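Local structure of protoporphyrinogen oxidase (Exiguobacterium sibiricum, 3LOV) at residues S339-T344 / V364-N369; T310-M315 / S404-G409; R335-I340 / L388-G393. The protein probably oxidises coproporphyrinogen III to coproporphyrin III with FAD and molecular oxygen, a step in coproporphyrin-dependent heme b biosynthesis. All blocks are in the same frame, centred on the assembly; numbering follows the deposited sequence.

Contact 1 (S339-T344 / V364-N369); sequences SITACT and VGRPGN
Thr341 holds OG1 between its backbone N and carbonyl carbon (chi1 72°), which leaves CG2 anti to that carbon and aims the methyl at Arg366, whose chain runs extended from CG to NE; the two side chains come from opposite directions. CG2 of Thr341 lies 3.6 Å above one face of the guanidinium, offset toward its rim, and also 3.6 Å from CG of Arg366. Water 1, in the guanidinium plane at its edge, accepts from Arg366 NH2 at 2.7 Å and lies 2.8 Å from Ile340 O; NH2 also bonds to the carbonyl of Val332, on the neighbouring strand. A second bridge uses water 2, which lies 2.6 Å from Gly365 O and hydrogen-bonds Thr341 OG1. Ile340 and Val364 cross at about a right angle, their CG2 methyls 4.1 Å apart, both side chains touching Val384 of helix 377-392. Gly365 has a positive phi at which a side chain would jam against the preceding carbonyl O. From Arg366 to Asn369 the chain makes a type II turn with Gly368 at positive phi. Where two adjacent inner strands of the mixed sheet, 340-345 and 357-364, come to their ends, the chains thus separate, two waters joining the segments, within the flavin-containing amine oxidoreductase fold.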
# COMPACT_ATOMS: atom_id res chain seq x y z
N SER A 339 1.60 18.56 9.80
CA SER A 339 1.58 17.20 10.28
C SER A 339 1.03 16.23 9.24
O SER A 339 1.51 15.10 9.16
CB SER A 339 0.72 17.13 11.55
OG SER A 339 1.25 17.97 12.56
N ILE A 340 0.07 16.64 8.42
CA ILE A 340 -0.50 15.74 7.43
C ILE A 340 0.38 15.55 6.18
O ILE A 340 0.97 16.50 5.67
CB ILE A 340 -1.95 16.11 7.03
CG1 ILE A 340 -2.05 17.42 6.25
CG2 ILE A 340 -2.81 16.21 8.26
CD1 ILE A 340 -3.55 17.82 5.95
N THR A 341 0.46 14.31 5.69
CA THR A 341 1.22 14.01 4.49
C THR A 341 0.36 14.02 3.23
O THR A 341 0.88 14.11 2.11
CB THR A 341 1.84 12.62 4.60
OG1 THR A 341 0.80 11.66 4.49
CG2 THR A 341 2.57 12.45 6.01
N ALA A 342 -0.96 13.90 3.40
CA ALA A 342 -1.92 13.91 2.28
C ALA A 342 -3.30 14.07 2.86
O ALA A 342 -3.50 13.85 4.05
CB ALA A 342 -1.84 12.60 1.43
N CYS A 343 -4.24 14.51 2.03
CA CYS A 343 -5.65 14.58 2.39
C CYS A 343 -6.51 14.33 1.17
O CYS A 343 -6.16 14.78 0.07
CB CYS A 343 -6.04 15.93 2.95
SG CYS A 343 -7.76 16.00 3.57
N THR A 344 -7.61 13.61 1.35
CA THR A 344 -8.51 13.31 0.24
C THR A 344 -9.91 13.81 0.57
O THR A 344 -10.36 13.70 1.72
CB THR A 344 -8.62 11.81 0.01
OG1 THR A 344 -7.31 11.28 -0.24
CG2 THR A 344 -9.55 11.51 -1.16
N VAL A 364 -1.41 10.75 8.32
CA VAL A 364 -0.30 11.24 9.17
C VAL A 364 0.69 10.09 9.35
O VAL A 364 0.28 8.96 9.63
CB VAL A 364 -0.80 11.70 10.59
CG1 VAL A 364 0.41 11.95 11.52
CG2 VAL A 364 -1.68 12.97 10.50
N GLY A 365 1.99 10.38 9.20
CA GLY A 365 3.03 9.40 9.40
C GLY A 365 3.95 9.28 8.20
O GLY A 365 3.49 9.11 7.09
N ARG A 366 5.26 9.41 8.45
CA ARG A 366 6.32 9.18 7.44
C ARG A 366 7.44 8.35 8.03
O ARG A 366 7.56 8.27 9.26
CB ARG A 366 6.96 10.53 7.01
CG ARG A 366 6.00 11.58 6.50
CD ARG A 366 6.79 12.81 6.14
NE ARG A 366 5.95 13.86 5.60
CZ ARG A 366 5.58 13.95 4.33
NH1 ARG A 366 5.98 13.05 3.45
NH2 ARG A 366 4.79 14.93 3.94
N PRO A 367 8.30 7.78 7.18
CA PRO A 367 9.41 7.02 7.75
C PRO A 367 10.38 7.97 8.51
O PRO A 367 10.79 9.04 7.99
CB PRO A 367 10.08 6.40 6.52
CG PRO A 367 9.63 7.28 5.38
CD PRO A 367 8.26 7.67 5.71
N GLY A 368 10.66 7.60 9.75
CA GLY A 368 11.52 8.39 10.59
C GLY A 368 10.80 9.56 11.22
O GLY A 368 11.42 10.30 11.98
N ASN A 369 9.50 9.72 10.96
CA ASN A 369 8.75 10.87 11.48
C ASN A 369 7.28 10.51 11.56
O ASN A 369 6.51 10.79 10.65
CB ASN A 369 9.02 12.05 10.52
CG ASN A 369 8.28 13.34 10.88
OD1 ASN A 369 7.72 13.50 11.96
ND2 ASN A 369 8.27 14.29 9.91
O HOH W 1 3.70 16.34 6.02
O HOH W 2 1.18 9.29 5.94

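Contact 2 (T310-M315 / S404-G409); sequences TATVTM and SRLMDG. With FAD (flavin-adenine dinucleotide), chain B.
Strands 310-315 and 404-406 run antiparallel at 162°, with Thr310-Leu406 and Thr312-Ser404 as hydrogen-bonded pairs flanking the non-hydrogen-bonded pair Ala311-Arg405. Leu406 N gives a short, straight bond to Thr310 O (2.7 Å, 173°); the return bond from Thr310 N to Leu406 O is longer, 3.2 Å. Thr310, Thr312, Ser404 and Leu406 share one face. There Thr310 CB rests 3.6 Å from the flavin methyl C7M, and CD2 of Leu406 lies 4.0 Å from C8M, with Lys44 against the same leucine. A side chain at Gly409 would run into C8M. Farther along this face, Thr312 keeps OG1 between its backbone N and carbonyl carbon (chi1 63°), which brings it to 3.5 Å from CB of Ser404, and water 4 joins the two hydroxyls, donating to Thr312 OG1 at 2.8 Å. Arg57 completes this polar end, its carbonyl bonding Thr312 OG1 and its NH1 Ser404 OG. On the other face Ala311 and Arg405 pack against Leu380 of helix 377-392, and the arginine forms a salt bridge with Asp377. The chemistry is therefore divided: one face offers carbon to the dimethylbenzene edge of the isoalloxazine and hydroxyls to Arg57, while the other carries a charge paired with the helix.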
# COMPACT_ATOMS: atom_id res chain seq x y z
N THR A 310 1.13 4.81 10.34
CA THR A 310 0.26 5.77 9.71
C THR A 310 -1.04 5.84 10.51
O THR A 310 -1.53 4.81 10.98
CB THR A 310 -0.09 5.36 8.23
OG1 THR A 310 1.11 5.12 7.48
CG2 THR A 310 -0.94 6.45 7.53
N ALA A 311 -1.56 7.05 10.70
CA ALA A 311 -2.97 7.24 11.10
C ALA A 311 -3.79 7.85 9.94
O ALA A 311 -3.30 8.72 9.19
CB ALA A 311 -3.07 8.14 12.31
N THR A 312 -5.03 7.40 9.80
CA THR A 312 -5.98 8.11 8.96
C THR A 312 -6.97 8.81 9.88
O THR A 312 -7.43 8.26 10.89
CB THR A 312 -6.69 7.18 7.95
OG1 THR A 312 -7.46 6.20 8.64
CG2 THR A 312 -5.66 6.48 7.02
N VAL A 313 -7.25 10.07 9.56
CA VAL A 313 -8.13 10.90 10.37
C VAL A 313 -9.18 11.44 9.40
O VAL A 313 -8.86 12.20 8.50
CB VAL A 313 -7.36 12.01 11.12
CG1 VAL A 313 -8.35 12.85 12.01
CG2 VAL A 313 -6.22 11.41 11.96
N THR A 314 -10.41 10.95 9.54
CA THR A 314 -11.47 11.26 8.62
C THR A 314 -12.41 12.21 9.33
O THR A 314 -12.80 11.94 10.45
CB THR A 314 -12.25 10.01 8.16
OG1 THR A 314 -11.42 9.23 7.27
CG2 THR A 314 -13.53 10.43 7.42
N MSE A 315 -12.73 13.33 8.68
CA MSE A 315 -13.66 14.33 9.24
C MSE A 315 -14.90 14.47 8.35
O MSE A 315 -14.77 14.75 7.16
CB MSE A 315 -12.96 15.68 9.32
CG MSE A 315 -11.94 15.75 10.42
SE MSE A 315 -10.54 17.01 10.02
CE MSE A 315 -10.16 17.23 11.88
N SER A 404 -8.09 6.09 12.74
CA SER A 404 -7.61 4.72 12.64
C SER A 404 -6.10 4.74 12.60
O SER A 404 -5.51 5.71 12.13
CB SER A 404 -8.15 4.06 11.38
OG SER A 404 -9.55 4.22 11.33
N ARG A 405 -5.48 3.70 13.13
CA ARG A 405 -4.03 3.66 13.32
C ARG A 405 -3.52 2.34 12.78
O ARG A 405 -3.98 1.29 13.19
CB ARG A 405 -3.63 3.79 14.80
CG ARG A 405 -3.81 5.20 15.40
CD ARG A 405 -3.47 5.23 16.90
NE ARG A 405 -3.56 6.58 17.46
CZ ARG A 405 -4.66 7.15 17.90
NH1 ARG A 405 -5.82 6.50 17.86
NH2 ARG A 405 -4.61 8.38 18.41
N LEU A 406 -2.56 2.42 11.86
CA LEU A 406 -1.97 1.26 11.23
C LEU A 406 -0.51 1.20 11.65
O LEU A 406 0.37 1.79 10.98
CB LEU A 406 -2.15 1.38 9.73
CG LEU A 406 -3.64 1.48 9.34
CD1 LEU A 406 -4.13 2.96 9.11
CD2 LEU A 406 -3.85 0.66 8.12
N MSE A 407 -0.29 0.55 12.81
CA MSE A 407 1.04 0.47 13.41
C MSE A 407 2.00 -0.38 12.55
O MSE A 407 1.64 -1.47 12.09
CB MSE A 407 0.98 -0.14 14.84
CG MSE A 407 0.18 0.65 15.89
SE MSE A 407 0.35 2.59 15.80
CE MSE A 407 2.22 2.87 16.23
N ASP A 408 3.23 0.13 12.34
CA ASP A 408 4.27 -0.58 11.58
C ASP A 408 3.74 -1.17 10.27
O ASP A 408 4.09 -2.29 9.91
CB ASP A 408 4.90 -1.72 12.41
CG ASP A 408 5.20 -1.29 13.85
OD1 ASP A 408 5.57 -0.11 14.07
OD2 ASP A 408 5.00 -2.12 14.76
N GLY A 409 2.94 -0.39 9.56
CA GLY A 409 2.12 -0.89 8.44
C GLY A 409 2.83 -0.90 7.10
O GLY A 409 2.50 -1.70 6.23
PA FAD B . -2.39 -7.34 7.73
O1A FAD B . -3.57 -6.66 7.13
O2A FAD B . -1.47 -6.55 8.59
O5B FAD B . -2.90 -8.60 8.55
C5B FAD B . -2.09 -9.28 9.48
C4B FAD B . -3.02 -10.14 10.35
O4B FAD B . -2.25 -11.02 11.18
C3B FAD B . -3.89 -9.26 11.23
O3B FAD B . -5.24 -9.68 11.20
C2B FAD B . -3.23 -9.46 12.58
O2B FAD B . -4.12 -9.36 13.64
C1B FAD B . -2.71 -10.88 12.50
N9A FAD B . -1.62 -11.22 13.43
C8A FAD B . -0.57 -10.47 13.92
N7A FAD B . 0.18 -11.23 14.75
C5A FAD B . -0.39 -12.47 14.81
C6A FAD B . -0.07 -13.66 15.47
N6A FAD B . 1.02 -13.75 16.23
N1A FAD B . -0.87 -14.77 15.32
C2A FAD B . -1.97 -14.73 14.48
N3A FAD B . -2.27 -13.56 13.81
C4A FAD B . -1.51 -12.46 13.99
N1 FAD B . -2.93 -1.29 -0.45
C2 FAD B . -3.65 -1.04 -1.58
O2 FAD B . -3.69 -1.87 -2.50
N3 FAD B . -4.32 0.15 -1.71
C4 FAD B . -4.27 1.11 -0.76
O4 FAD B . -4.92 2.13 -0.93
C4X FAD B . -3.52 0.90 0.38
N5 FAD B . -3.51 1.86 1.38
C5X FAD B . -2.76 1.61 2.53
C6 FAD B . -2.70 2.58 3.54
C7 FAD B . -1.95 2.34 4.70
C7M FAD B . -1.90 3.38 5.78
C8 FAD B . -1.28 1.12 4.88
C8M FAD B . -0.45 0.82 6.11
C9 FAD B . -1.35 0.14 3.89
C9A FAD B . -2.08 0.37 2.70
N10 FAD B . -2.15 -0.61 1.71
C10 FAD B . -2.87 -0.33 0.54
C1' FAD B . -1.43 -1.94 1.80
C2' FAD B . -2.43 -3.00 2.32
O2' FAD B . -2.82 -2.64 3.59
C3' FAD B . -1.84 -4.41 2.37
O3' FAD B . -1.78 -4.85 1.02
C4' FAD B . -2.68 -5.47 3.14
O4' FAD B . -3.55 -4.96 4.14
C5' FAD B . -1.78 -6.45 3.88
O5' FAD B . -2.58 -7.46 4.43
P FAD B . -1.88 -8.65 5.20
O1P FAD B . -0.59 -9.08 4.55
O2P FAD B . -2.83 -9.77 5.56
O3P FAD B . -1.42 -7.97 6.62
O HOH W 3 1.99 2.31 8.12
O HOH W 4 -9.83 6.63 10.00

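Contact 3 (R335-I340 / L388-G393); sequences RAPYSI and LEKICG
Tyr338 and Ile340, in the loop that leads into strand 340-345, pack against the C-terminal end of helix 377-392, a helix lying across one face of the mixed sheet. Carbon contacts make up the buried part: Ile391, its CG1 anti to the carbonyl carbon (chi1 -64°), sends that atom to within 3.6 Å of Tyr338 CE1, approaching the ring obliquely. Its CD1 continues to Ile340, where the two isoleucines meet tip to tip, CD1 to CD1, at 3.9 Å. Leu388 reaches the same Ile340 methyl from another direction: its CD2 lies 3.9 Å from Ile340 CD1, the two side chains crossing at about a right angle. Phe330 of strand 329-332 touches both isoleucines, carrying this apolar patch down to the sheet. The polar part lies toward solvent. Lys390, fully extended, crosses the phenol at about a right angle and gives Tyr338 OH a weak hydrogen bond from NZ, 3.4 Å long. Replacing Tyr338 by an alanine would probably open a gap beside Ile391 CG1 and cost Lys390 its hydroxyl partner. Within the loop, Pro337 is the centre of an inverse gamma turn, in which Tyr338 N bonds Ala336 O. The lysine is also tied to the turn by water 5, which accepts from Lys390 NZ at 2.9 Å and donates to Pro337 O at 2.7 Å.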
# COMPACT_ATOMS: atom_id res chain seq x y z
N ARG A 335 8.97 18.87 3.45
CA ARG A 335 9.60 20.08 3.98
C ARG A 335 8.64 21.11 4.56
O ARG A 335 9.09 22.00 5.26
CB ARG A 335 10.48 20.75 2.90
CG ARG A 335 11.61 19.87 2.45
CD ARG A 335 12.21 20.35 1.12
NE ARG A 335 13.13 19.32 0.66
CZ ARG A 335 12.76 18.15 0.15
NH1 ARG A 335 11.46 17.84 0.03
NH2 ARG A 335 13.68 17.26 -0.23
N ALA A 336 7.33 20.99 4.28
CA ALA A 336 6.38 22.08 4.60
C ALA A 336 5.96 21.97 6.06
O ALA A 336 6.02 20.89 6.61
CB ALA A 336 5.13 22.04 3.66
N PRO A 337 5.48 23.06 6.68
CA PRO A 337 5.16 22.99 8.12
C PRO A 337 3.78 22.40 8.46
O PRO A 337 2.88 23.13 8.90
CB PRO A 337 5.30 24.46 8.56
CG PRO A 337 4.91 25.23 7.34
CD PRO A 337 5.46 24.46 6.19
N TYR A 338 3.61 21.09 8.24
CA TYR A 338 2.33 20.40 8.45
C TYR A 338 2.56 19.03 9.03
O TYR A 338 3.58 18.42 8.79
CB TYR A 338 1.56 20.25 7.13
CG TYR A 338 1.26 21.55 6.46
CD1 TYR A 338 0.18 22.32 6.88
CD2 TYR A 338 2.06 22.03 5.45
CE1 TYR A 338 -0.12 23.53 6.29
CE2 TYR A 338 1.78 23.25 4.86
CZ TYR A 338 0.69 24.00 5.28
OH TYR A 338 0.38 25.22 4.72
N SER A 339 1.60 18.56 9.80
CA SER A 339 1.58 17.20 10.28
C SER A 339 1.03 16.23 9.24
O SER A 339 1.51 15.10 9.16
CB SER A 339 0.72 17.13 11.55
OG SER A 339 1.25 17.97 12.56
N ILE A 340 0.07 16.64 8.42
CA ILE A 340 -0.50 15.74 7.43
C ILE A 340 0.38 15.55 6.18
O ILE A 340 0.97 16.50 5.67
CB ILE A 340 -1.95 16.11 7.03
CG1 ILE A 340 -2.05 17.42 6.25
CG2 ILE A 340 -2.81 16.21 8.26
CD1 ILE A 340 -3.55 17.82 5.95
N LEU A 388 -5.56 21.66 8.42
CA LEU A 388 -6.60 21.88 7.43
C LEU A 388 -7.16 23.31 7.50
O LEU A 388 -7.38 23.96 6.47
CB LEU A 388 -7.72 20.85 7.58
CG LEU A 388 -7.38 19.45 7.05
CD1 LEU A 388 -8.51 18.45 7.37
CD2 LEU A 388 -7.08 19.48 5.52
N GLU A 389 -7.35 23.82 8.70
CA GLU A 389 -7.87 25.17 8.84
C GLU A 389 -6.91 26.17 8.19
O GLU A 389 -7.32 27.18 7.64
CB GLU A 389 -8.12 25.50 10.32
CG GLU A 389 -9.27 24.69 10.92
CD GLU A 389 -9.75 25.22 12.26
OE1 GLU A 389 -8.93 25.80 13.02
OE2 GLU A 389 -10.96 25.05 12.53
N LYS A 390 -5.62 25.90 8.28
CA LYS A 390 -4.65 26.78 7.66
C LYS A 390 -4.71 26.60 6.15
O LYS A 390 -4.72 27.58 5.41
CB LYS A 390 -3.26 26.49 8.18
CG LYS A 390 -2.21 27.46 7.68
CD LYS A 390 -0.79 27.02 8.05
CE LYS A 390 0.26 27.87 7.30
NZ LYS A 390 1.59 27.22 7.18
N ILE A 391 -4.74 25.35 5.70
CA ILE A 391 -4.76 25.05 4.26
C ILE A 391 -6.04 25.60 3.63
O ILE A 391 -5.98 26.28 2.61
CB ILE A 391 -4.61 23.51 4.02
CG1 ILE A 391 -3.24 23.02 4.51
CG2 ILE A 391 -4.83 23.12 2.56
CD1 ILE A 391 -3.25 21.55 4.95
N CYS A 392 -7.18 25.37 4.27
CA CYS A 392 -8.47 25.74 3.67
C CYS A 392 -8.87 27.21 3.79
O CYS A 392 -9.87 27.63 3.19
CB CYS A 392 -9.57 24.88 4.26
SG CYS A 392 -9.41 23.18 3.74
N GLY A 393 -8.12 27.97 4.58
CA GLY A 393 -8.43 29.38 4.80
C GLY A 393 -9.32 29.68 6.01
O GLY A 393 -9.24 30.77 6.57
O HOH W 5 1.67 25.44 9.48

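In the fold
All three contacts lie on the mixed sheet, the loops at its strand ends and the helix packed on it. Strands 340-345, 357-364, 307-318 and 400-411 are successive neighbours across the sheet, and contact 2 joins the last two, with 400-411 outermost. Along the chain the order is 310-315, 335-344, 364-369, 388-393 and 404-409, so contact 2 encloses the others. Centres of contacts 1 and 2 lie about 10 Å apart, linked by a probable hydrogen bond from Ala311 N to Val364 O; contact 3 shares Ser339 and Ile340 with contact 1, and its centre is about 18 Å from that of contact 2. The series thus runs from the flavin methyls to the partly exposed end of helix 377-392.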